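Local structure of putative bacteriocin (Brevibacillus laterosporus, 4OZK) at residues Y26-A31 with C41-G46. The protein is a leaderless, defensin-like class IId bacteriocin with broad-spectrum antimicrobial activity, probably inhibiting bacteria that compete with its producer. Residues are numbered along the deposited sequence; the frame is centred on the assembly and turned at random.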
loop_
_atom_site.group_PDB
_atom_site.type_symbol
_atom_site.label_atom_id
_atom_site.label_comp_id
_atom_site.label_asym_id
_atom_site.label_seq_id
_atom_site.Cartn_x
_atom_site.Cartn_y
_atom_site.Cartn_z
ATOM N N TYR A 26 3.687 -9.136 -3.735
ATOM C CA TYR A 26 2.727 -8.154 -3.237
ATOM C C TYR A 26 3.450 -6.938 -2.670
ATOM O O TYR A 26 4.625 -7.009 -2.274
ATOM C CB TYR A 26 1.848 -8.771 -2.143
ATOM C CG TYR A 26 2.617 -9.094 -0.876
ATOM C CD1 TYR A 26 2.674 -8.184 0.181
ATOM C CD2 TYR A 26 3.293 -10.312 -0.744
ATOM C CE1 TYR A 26 3.392 -8.476 1.336
ATOM C CE2 TYR A 26 4.005 -10.618 0.404
ATOM C CZ TYR A 26 4.050 -9.699 1.439
ATOM O OH TYR A 26 4.757 -10.015 2.574
ATOM N N ARG A 27 2.753 -5.812 -2.637
ATOM C CA ARG A 27 3.241 -4.654 -1.906
ATOM C C ARG A 27 2.059 -3.921 -1.320
ATOM O O ARG A 27 0.902 -4.198 -1.677
ATOM C CB ARG A 27 4.075 -3.732 -2.801
ATOM C CG ARG A 27 3.315 -3.089 -3.947
ATOM C CD ARG A 27 4.268 -2.293 -4.822
ATOM N NE ARG A 27 3.555 -1.603 -5.897
ATOM C CZ ARG A 27 4.143 -0.991 -6.921
ATOM N NH1 ARG A 27 5.466 -0.984 -7.021
ATOM N NH2 ARG A 27 3.407 -0.391 -7.847
ATOM N N HIS A 28 2.346 -2.986 -0.421
ATOM C CA HIS A 28 1.300 -2.252 0.286
ATOM C C HIS A 28 1.209 -0.819 -0.230
ATOM O O HIS A 28 2.218 -0.111 -0.277
ATOM C CB HIS A 28 1.607 -2.239 1.783
ATOM C CG HIS A 28 1.532 -3.592 2.427
ATOM N ND1 HIS A 28 0.977 -4.688 1.798
ATOM C CD2 HIS A 28 1.930 -4.019 3.650
ATOM C CE1 HIS A 28 1.038 -5.734 2.607
ATOM N NE2 HIS A 28 1.611 -5.355 3.734
ATOM N N VAL A 29 0.012 -0.391 -0.625
ATOM C CA VAL A 29 -0.180 0.989 -1.078
ATOM C C VAL A 29 -0.667 1.873 0.066
ATOM O O VAL A 29 -1.676 1.578 0.724
ATOM C CB VAL A 29 -1.159 1.081 -2.255
ATOM C CG1 VAL A 29 -1.314 2.530 -2.674
ATOM C CG2 VAL A 29 -0.657 0.248 -3.417
ATOM N N TYR A 30 0.067 2.953 0.307
ATOM C CA TYR A 30 -0.227 3.841 1.422
ATOM C C TYR A 30 -0.592 5.226 0.905
ATOM O O TYR A 30 0.112 5.785 0.063
ATOM C CB TYR A 30 1.001 3.949 2.334
ATOM C CG TYR A 30 1.159 2.810 3.319
ATOM C CD1 TYR A 30 0.619 2.901 4.601
ATOM C CD2 TYR A 30 1.852 1.651 2.973
ATOM C CE1 TYR A 30 0.762 1.871 5.515
ATOM C CE2 TYR A 30 1.998 0.607 3.883
ATOM C CZ TYR A 30 1.449 0.728 5.148
ATOM O OH TYR A 30 1.587 -0.294 6.060
ATOM N N ALA A 31 -1.692 5.789 1.390
ATOM C CA ALA A 31 -1.944 7.197 1.102
ATOM C C ALA A 31 -1.269 8.021 2.189
ATOM O O ALA A 31 -1.191 7.590 3.347
ATOM C CB ALA A 31 -3.442 7.497 1.035
ATOM N N CYS A 41 -3.949 1.403 2.271
ATOM C CA CYS A 41 -5.168 1.437 1.431
ATOM C C CYS A 41 -5.512 0.135 0.730
ATOM O O CYS A 41 -6.677 -0.275 0.698
ATOM C CB CYS A 41 -5.074 2.519 0.349
ATOM S SG CYS A 41 -4.926 4.172 0.973
ATOM N N ARG A 42 -4.503 -0.480 0.117
ATOM C CA ARG A 42 -4.693 -1.769 -0.531
ATOM C C ARG A 42 -3.405 -2.570 -0.583
ATOM O O ARG A 42 -2.302 -2.053 -0.341
ATOM C CB ARG A 42 -5.253 -1.604 -1.950
ATOM C CG ARG A 42 -4.245 -1.063 -2.960
ATOM C CD ARG A 42 -4.785 -1.166 -4.377
ATOM N NE ARG A 42 -5.923 -0.269 -4.582
ATOM C CZ ARG A 42 -6.718 -0.291 -5.649
ATOM N NH1 ARG A 42 -6.506 -1.174 -6.616
ATOM N NH2 ARG A 42 -7.728 0.566 -5.747
ATOM N N THR A 43 -3.570 -3.851 -0.892
ATOM C CA THR A 43 -2.451 -4.717 -1.201
ATOM C C THR A 43 -2.441 -4.838 -2.709
ATOM O O THR A 43 -3.445 -5.226 -3.315
ATOM C CB THR A 43 -2.643 -6.119 -0.604
ATOM O OG1 THR A 43 -2.893 -6.023 0.812
ATOM C CG2 THR A 43 -1.408 -6.963 -0.866
ATOM N N GLU A 44 -1.321 -4.476 -3.325
ATOM C CA GLU A 44 -1.180 -4.648 -4.764
ATOM C C GLU A 44 -0.429 -5.942 -5.060
ATOM O O GLU A 44 0.642 -6.193 -4.500
ATOM C CB GLU A 44 -0.468 -3.442 -5.388
ATOM C CG GLU A 44 -0.216 -3.583 -6.875
ATOM C CD GLU A 44 0.241 -2.286 -7.517
ATOM O OE1 GLU A 44 0.257 -2.229 -8.775
ATOM O OE2 GLU A 44 0.581 -1.333 -6.768
ATOM N N TRP A 45 -0.995 -6.773 -5.931
ATOM C CA TRP A 45 -0.351 -8.032 -6.289
ATOM C C TRP A 45 0.315 -7.924 -7.659
ATOM O O TRP A 45 -0.264 -7.359 -8.597
ATOM C CB TRP A 45 -1.362 -9.186 -6.225
ATOM C CG TRP A 45 -1.810 -9.484 -4.797
ATOM C CD1 TRP A 45 -2.890 -8.951 -4.130
ATOM C CD2 TRP A 45 -1.166 -10.371 -3.867
ATOM N NE1 TRP A 45 -2.949 -9.456 -2.846
ATOM C CE2 TRP A 45 -1.909 -10.333 -2.662
ATOM C CE3 TRP A 45 -0.035 -11.199 -3.945
ATOM C CZ2 TRP A 45 -1.550 -11.103 -1.530
ATOM C CZ3 TRP A 45 0.327 -11.961 -2.817
ATOM C CH2 TRP A 45 -0.430 -11.906 -1.631
ATOM N N GLY A 46 1.537 -8.455 -7.762
ATOM C CA GLY A 46 2.339 -8.312 -8.962
ATOM C C GLY A 46 2.582 -9.625 -9.668
ATOM O O GLY A 46 1.678 -10.468 -9.748
#
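Residues 26-31 and 41-46 run antiparallel, Arg-27 and Glu-44 exchanging two backbone hydrogen bonds, while Val-29 N donates to Arg-42 O and Val-29 O accepts from Cys-41 N. Cys-41 and Arg-42 thus both face Val-29, a classic beta bulge. On the sheet face that carries Arg-27, Val-29, Arg-42 and Glu-44, an ion pair joins the strands. The extended Arg-27 chain lies beside Glu-44 and presents the edge of its guanidinium, NE at 3.1 Å and NH2 at 3.2 Å from Glu-44 OE2. This single oxygen lies in the guanidinium plane, yet both nitrogens reach it from the same side, above the carboxylate plane, which stands at 75° to that of the guanidinium. Next to the pair, Val-29 CB meets the aliphatic part of Arg-42, 3.8 Å from CG, and Val-29 CG2 comes 3.9 Å from Glu-44 OE2. On the other face, Tyr-26 CB sits over the six-membered ring of Trp-45 in a CH-pi contact, 3.6 Å from the ring centroid. With CG between the backbone N and the carbonyl carbon (chi1 68°), the Tyr-26 phenol is carried off strand 41-46, its plane at 50° to the indole. Thr-43 CG2 lies toward the rim of the same indole face, 3.9 Å from Tyr-26 CB, while Thr-43 OG1 is hydrogen-bonded to Tyr-40 OH. At the bulge itself, Cys-41 SG packs 3.6 Å from Ala-31 CB and forms the disulfide with Cys-2, tying the N-terminal segment to this hairpin. Strand 24-33 is central in the three-stranded defensin-like sheet, flanked by 38-48 and by 8-19, where Trp-11 touches Val-29 and Tyr-16 touches both Arg-27 and Glu-44.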